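Local coordinates for protein immunoreactive 84kD antigen PG93 (Porphyromonas gingivalis, PDB 5M11) that is an essential surface component of the type-IX secretion system, built largely of beta-propellers, and binds calcium and zinc ions, at residues E670-P683 against D743-I757. Sequence-based numbering, arbitrary orientation.
Sequences ELDGVYVYPNPLRP and DPVSKKSKLIRFAVI. With CA (calcium ion), chain K.
Glu670 and Asp743 meet through a calcium ion, which favours hard carboxylate oxygens: both of Glu670 clasp it, and Asp743 OD2 approaches from the opposing segment at 2.7 Å. Weak bonds from the amides of Ser746 and Lys748 steady the Asp743 carboxylate. Leu671, suitably apolar for a buried site, sets its CB against Lys750 CB, and the Lys750 stem runs past Leu671 O. Val674 and Val676, compact and branched, then face the strand 749-756, closing on the Ile752 CD1 methyl; Val676 CG2 comes to 3.5 Å from it. Val676 CG1 makes a CH-pi contact over one face of the Phe754 ring. With its amide swung anti to the backbone N (chi1 -176°), Asn679 stands in for a backbone carbonyl: OD1 accepts a nearly straight 2.9 Å bond from Ala755 N, which comes from above the amide carbonyl plane. Pro680, which lacks an N-H, instead packs its ring on Ala755 CB and Ile757. Leu681 makes the one backbone bridge: its N donates to Ala755 O at 2.8 Å, and its O receives Ile757 N in a longer bond. The Ile757 CD1 methyl lies over one face of the Arg682 guanidinium. Between metal and bridge, two sheets of a C-terminal beta-sandwich meet through apolar side chains; Glu670 OE1 and Asp743 OD2, 3.0 Å apart, are probably tolerated because calcium offsets their like charges.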
loop_
_atom_site.group_PDB
_atom_site.type_symbol
_atom_site.label_atom_id
_atom_site.label_comp_id
_atom_site.label_asym_id
_atom_site.label_seq_id
_atom_site.Cartn_x
_atom_site.Cartn_y
_atom_site.Cartn_z
ATOM N N GLU A 670 13.333 21.294 -19.110
ATOM C CA GLU A 670 13.513 20.896 -17.714
ATOM C C GLU A 670 13.350 22.081 -16.732
ATOM O O GLU A 670 12.814 21.886 -15.637
ATOM C CB GLU A 670 14.852 20.159 -17.491
ATOM C CG GLU A 670 16.126 20.927 -17.808
ATOM C CD GLU A 670 17.357 20.351 -17.133
ATOM O OE1 GLU A 670 17.503 20.533 -15.901
ATOM O OE2 GLU A 670 18.178 19.718 -17.837
ATOM N N LEU A 671 13.756 23.297 -17.132
ATOM C CA LEU A 671 13.600 24.464 -16.274
ATOM C C LEU A 671 12.475 25.372 -16.761
ATOM O O LEU A 671 12.169 26.366 -16.105
ATOM C CB LEU A 671 14.911 25.254 -16.147
ATOM C CG LEU A 671 16.035 24.623 -15.316
ATOM C CD1 LEU A 671 17.215 25.553 -15.235
ATOM C CD2 LEU A 671 15.579 24.260 -13.903
ATOM N N ASP A 672 11.818 25.001 -17.872
ATOM C CA ASP A 672 10.707 25.757 -18.455
ATOM C C ASP A 672 9.488 25.814 -17.518
ATOM O O ASP A 672 8.577 26.615 -17.746
ATOM C CB ASP A 672 10.293 25.150 -19.811
ATOM C CG ASP A 672 11.188 25.464 -21.006
ATOM O OD1 ASP A 672 10.774 25.165 -22.153
ATOM O OD2 ASP A 672 12.326 25.959 -20.794
ATOM N N GLY A 673 9.494 24.988 -16.472
ATOM C CA GLY A 673 8.403 24.925 -15.507
ATOM C C GLY A 673 8.622 25.614 -14.170
ATOM O O GLY A 673 7.826 25.401 -13.254
ATOM N N VAL A 674 9.664 26.446 -14.024
ATOM C CA VAL A 674 9.902 27.109 -12.732
ATOM C C VAL A 674 8.855 28.240 -12.546
ATOM O O VAL A 674 8.483 28.887 -13.525
ATOM C CB VAL A 674 11.377 27.601 -12.555
ATOM C CG1 VAL A 674 11.598 28.237 -11.189
ATOM C CG2 VAL A 674 12.371 26.454 -12.755
ATOM N N TYR A 675 8.347 28.431 -11.299
ATOM C CA TYR A 675 7.363 29.468 -10.954
ATOM C C TYR A 675 7.370 29.822 -9.445
ATOM O O TYR A 675 7.776 29.008 -8.622
ATOM C CB TYR A 675 5.954 29.052 -11.403
ATOM C CG TYR A 675 5.382 27.848 -10.695
ATOM C CD1 TYR A 675 4.358 27.987 -9.762
ATOM C CD2 TYR A 675 5.799 26.560 -11.018
ATOM C CE1 TYR A 675 3.784 26.875 -9.147
ATOM C CE2 TYR A 675 5.223 25.439 -10.420
ATOM C CZ TYR A 675 4.223 25.601 -9.475
ATOM O OH TYR A 675 3.691 24.500 -8.846
ATOM N N VAL A 676 6.929 31.045 -9.100
ATOM C CA VAL A 676 6.842 31.529 -7.713
ATOM C C VAL A 676 5.392 31.696 -7.354
ATOM O O VAL A 676 4.623 32.253 -8.142
ATOM C CB VAL A 676 7.588 32.866 -7.418
ATOM C CG1 VAL A 676 7.939 32.987 -5.945
ATOM C CG2 VAL A 676 8.815 33.070 -8.283
ATOM N N TYR A 677 5.024 31.270 -6.150
ATOM C CA TYR A 677 3.681 31.436 -5.635
ATOM C C TYR A 677 3.778 31.704 -4.140
ATOM O O TYR A 677 4.501 31.003 -3.422
ATOM C CB TYR A 677 2.743 30.262 -5.979
ATOM C CG TYR A 677 3.040 28.956 -5.282
ATOM C CD1 TYR A 677 2.375 28.598 -4.114
ATOM C CD2 TYR A 677 3.947 28.051 -5.818
ATOM C CE1 TYR A 677 2.619 27.374 -3.485
ATOM C CE2 TYR A 677 4.219 26.834 -5.187
ATOM C CZ TYR A 677 3.551 26.496 -4.019
ATOM O OH TYR A 677 3.831 25.299 -3.395
ATOM N N PRO A 678 3.101 32.761 -3.663
ATOM C CA PRO A 678 2.213 33.653 -4.416
ATOM C C PRO A 678 2.941 34.819 -5.109
ATOM O O PRO A 678 3.936 35.360 -4.614
ATOM C CB PRO A 678 1.239 34.137 -3.342
ATOM C CG PRO A 678 2.041 34.136 -2.065
ATOM C CD PRO A 678 3.127 33.099 -2.226
ATOM N N ASN A 679 2.432 35.184 -6.290
ATOM C CA ASN A 679 2.904 36.312 -7.078
ATOM C C ASN A 679 1.666 37.136 -7.499
ATOM O O ASN A 679 0.838 36.635 -8.267
ATOM C CB ASN A 679 3.762 35.881 -8.271
ATOM C CG ASN A 679 4.351 37.037 -9.061
ATOM O OD1 ASN A 679 4.371 38.215 -8.636
ATOM N ND2 ASN A 679 4.852 36.720 -10.240
ATOM N N PRO A 680 1.484 38.362 -6.953
ATOM C CA PRO A 680 2.377 39.073 -6.027
ATOM C C PRO A 680 2.254 38.585 -4.582
ATOM O O PRO A 680 1.247 37.957 -4.230
ATOM C CB PRO A 680 1.908 40.529 -6.163
ATOM C CG PRO A 680 0.448 40.415 -6.435
ATOM C CD PRO A 680 0.313 39.191 -7.308
ATOM N N LEU A 681 3.289 38.871 -3.750
ATOM C CA LEU A 681 3.278 38.531 -2.329
ATOM C C LEU A 681 2.662 39.695 -1.543
ATOM O O LEU A 681 3.296 40.743 -1.367
ATOM C CB LEU A 681 4.677 38.173 -1.808
ATOM C CG LEU A 681 4.765 37.902 -0.295
ATOM C CD1 LEU A 681 4.386 36.463 0.047
ATOM C CD2 LEU A 681 6.122 38.232 0.219
ATOM N N ARG A 682 1.410 39.499 -1.085
ATOM C CA ARG A 682 0.612 40.496 -0.366
ATOM C C ARG A 682 0.813 40.415 1.158
ATOM O O ARG A 682 1.144 39.342 1.666
ATOM C CB ARG A 682 -0.871 40.324 -0.720
ATOM C CG ARG A 682 -1.166 40.518 -2.195
ATOM C CD ARG A 682 -2.640 40.410 -2.503
ATOM N NE ARG A 682 -3.015 41.346 -3.564
ATOM C CZ ARG A 682 -3.146 41.018 -4.845
ATOM N NH1 ARG A 682 -2.970 39.758 -5.238
ATOM N NH2 ARG A 682 -3.480 41.941 -5.740
ATOM N N PRO A 683 0.581 41.523 1.913
ATOM C CA PRO A 683 0.800 41.488 3.373
ATOM C C PRO A 683 -0.077 40.491 4.141
ATOM O O PRO A 683 0.318 40.086 5.237
ATOM C CB PRO A 683 0.503 42.927 3.814
ATOM C CG PRO A 683 -0.308 43.507 2.725
ATOM C CD PRO A 683 0.218 42.889 1.478
ATOM N N ASP A 743 21.311 25.217 -13.616
ATOM C CA ASP A 743 21.634 23.817 -13.393
ATOM C C ASP A 743 23.071 23.593 -13.899
ATOM O O ASP A 743 23.376 23.913 -15.056
ATOM C CB ASP A 743 20.590 22.832 -13.983
ATOM C CG ASP A 743 20.630 22.511 -15.463
ATOM O OD1 ASP A 743 20.731 23.456 -16.275
ATOM O OD2 ASP A 743 20.437 21.334 -15.811
ATOM N N PRO A 744 23.994 23.152 -13.006
ATOM C CA PRO A 744 25.405 22.987 -13.433
ATOM C C PRO A 744 25.604 21.923 -14.519
ATOM O O PRO A 744 26.511 22.064 -15.346
ATOM C CB PRO A 744 26.145 22.606 -12.143
ATOM C CG PRO A 744 25.095 22.207 -11.169
ATOM C CD PRO A 744 23.792 22.795 -11.584
ATOM N N VAL A 745 24.717 20.899 -14.534
ATOM C CA VAL A 745 24.687 19.734 -15.429
ATOM C C VAL A 745 24.425 20.087 -16.921
ATOM O O VAL A 745 25.177 19.608 -17.780
ATOM C CB VAL A 745 23.672 18.672 -14.936
ATOM C CG1 VAL A 745 24.353 17.663 -14.023
ATOM C CG2 VAL A 745 22.469 19.315 -14.237
ATOM N N SER A 746 23.371 20.891 -17.232
ATOM C CA SER A 746 23.020 21.280 -18.615
ATOM C C SER A 746 23.675 22.605 -19.056
ATOM O O SER A 746 23.705 22.888 -20.260
ATOM C CB SER A 746 21.503 21.379 -18.778
ATOM O OG SER A 746 21.096 22.284 -19.793
ATOM N N LYS A 747 24.177 23.410 -18.082
ATOM C CA LYS A 747 24.800 24.730 -18.263
ATOM C C LYS A 747 23.749 25.765 -18.748
ATOM O O LYS A 747 24.105 26.796 -19.331
ATOM C CB LYS A 747 26.034 24.683 -19.195
ATOM C CG LYS A 747 27.312 24.179 -18.534
ATOM C CD LYS A 747 28.534 24.590 -19.359
ATOM C CE LYS A 747 29.858 24.210 -18.737
ATOM N NZ LYS A 747 31.004 24.852 -19.441
ATOM N N LYS A 748 22.454 25.500 -18.451
ATOM C CA LYS A 748 21.321 26.366 -18.794
ATOM C C LYS A 748 20.793 27.103 -17.546
ATOM O O LYS A 748 20.873 26.595 -16.419
ATOM C CB LYS A 748 20.192 25.564 -19.471
ATOM C CG LYS A 748 19.317 26.395 -20.417
ATOM C CD LYS A 748 19.732 26.260 -21.894
ATOM C CE LYS A 748 20.531 27.433 -22.420
ATOM N NZ LYS A 748 20.884 27.262 -23.855
ATOM N N SER A 749 20.250 28.305 -17.769
ATOM C CA SER A 749 19.712 29.171 -16.725
ATOM C C SER A 749 18.226 29.505 -16.955
ATOM O O SER A 749 17.705 29.350 -18.064
ATOM C CB SER A 749 20.525 30.461 -16.645
ATOM O OG SER A 749 21.922 30.212 -16.628
ATOM N N LYS A 750 17.553 29.967 -15.895
ATOM C CA LYS A 750 16.162 30.386 -15.932
ATOM C C LYS A 750 15.979 31.603 -15.020
ATOM O O LYS A 750 16.171 31.532 -13.803
ATOM C CB LYS A 750 15.208 29.237 -15.565
ATOM C CG LYS A 750 13.733 29.522 -15.850
ATOM C CD LYS A 750 13.385 29.540 -17.339
ATOM C CE LYS A 750 11.905 29.738 -17.553
ATOM N NZ LYS A 750 11.531 29.609 -18.984
ATOM N N LEU A 751 15.658 32.731 -15.632
ATOM C CA LEU A 751 15.451 33.950 -14.890
ATOM C C LEU A 751 13.974 34.246 -14.860
ATOM O O LEU A 751 13.357 34.487 -15.901
ATOM C CB LEU A 751 16.269 35.107 -15.488
ATOM C CG LEU A 751 16.246 36.452 -14.753
ATOM C CD1 LEU A 751 16.627 36.311 -13.277
ATOM C CD2 LEU A 751 17.158 37.445 -15.449
ATOM N N ILE A 752 13.394 34.154 -13.661
ATOM C CA ILE A 752 11.971 34.408 -13.450
ATOM C C ILE A 752 11.815 35.502 -12.369
ATOM O O ILE A 752 12.645 35.607 -11.461
ATOM C CB ILE A 752 11.178 33.107 -13.142
ATOM C CG1 ILE A 752 11.507 32.526 -11.756
ATOM C CG2 ILE A 752 11.363 32.055 -14.260
ATOM C CD1 ILE A 752 10.364 31.797 -11.156
ATOM N N ARG A 753 10.785 36.339 -12.502
ATOM C CA ARG A 753 10.566 37.448 -11.580
ATOM C C ARG A 753 9.212 37.347 -10.876
ATOM O O ARG A 753 8.262 36.803 -11.445
ATOM C CB ARG A 753 10.667 38.784 -12.336
ATOM C CG ARG A 753 12.061 39.135 -12.809
ATOM C CD ARG A 753 11.998 40.089 -13.985
ATOM N NE ARG A 753 13.277 40.762 -14.232
ATOM C CZ ARG A 753 13.533 42.037 -13.937
ATOM N NH1 ARG A 753 12.597 42.800 -13.380
ATOM N NH2 ARG A 753 14.724 42.559 -14.204
ATOM N N PHE A 754 9.131 37.883 -9.639
ATOM C CA PHE A 754 7.914 37.947 -8.815
ATOM C C PHE A 754 7.868 39.289 -8.064
ATOM O O PHE A 754 8.917 39.871 -7.759
ATOM C CB PHE A 754 7.797 36.757 -7.844
ATOM C CG PHE A 754 8.730 36.813 -6.661
ATOM C CD1 PHE A 754 8.332 37.410 -5.467
ATOM C CD2 PHE A 754 10.009 36.276 -6.739
ATOM C CE1 PHE A 754 9.205 37.481 -4.380
ATOM C CE2 PHE A 754 10.870 36.317 -5.642
ATOM C CZ PHE A 754 10.464 36.921 -4.472
ATOM N N ALA A 755 6.657 39.762 -7.750
ATOM C CA ALA A 755 6.483 41.045 -7.094
ATOM C C ALA A 755 6.095 40.939 -5.614
ATOM O O ALA A 755 5.325 40.055 -5.228
ATOM C CB ALA A 755 5.428 41.841 -7.836
ATOM N N VAL A 756 6.656 41.869 -4.797
ATOM C CA VAL A 756 6.338 42.106 -3.383
ATOM C C VAL A 756 5.572 43.431 -3.378
ATOM O O VAL A 756 6.098 44.431 -3.870
ATOM C CB VAL A 756 7.560 42.105 -2.427
ATOM C CG1 VAL A 756 7.176 42.642 -1.051
ATOM C CG2 VAL A 756 8.165 40.705 -2.300
ATOM N N ILE A 757 4.305 43.422 -2.923
ATOM C CA ILE A 757 3.447 44.614 -2.955
ATOM C C ILE A 757 2.941 44.993 -1.561
ATOM O O ILE A 757 2.660 44.109 -0.740
ATOM C CB ILE A 757 2.266 44.460 -3.960
ATOM C CG1 ILE A 757 1.352 43.249 -3.645
ATOM C CG2 ILE A 757 2.780 44.398 -5.395
ATOM C CD1 ILE A 757 -0.099 43.411 -4.137
HETATM CA CA CA K . 19.280 18.931 -15.839
#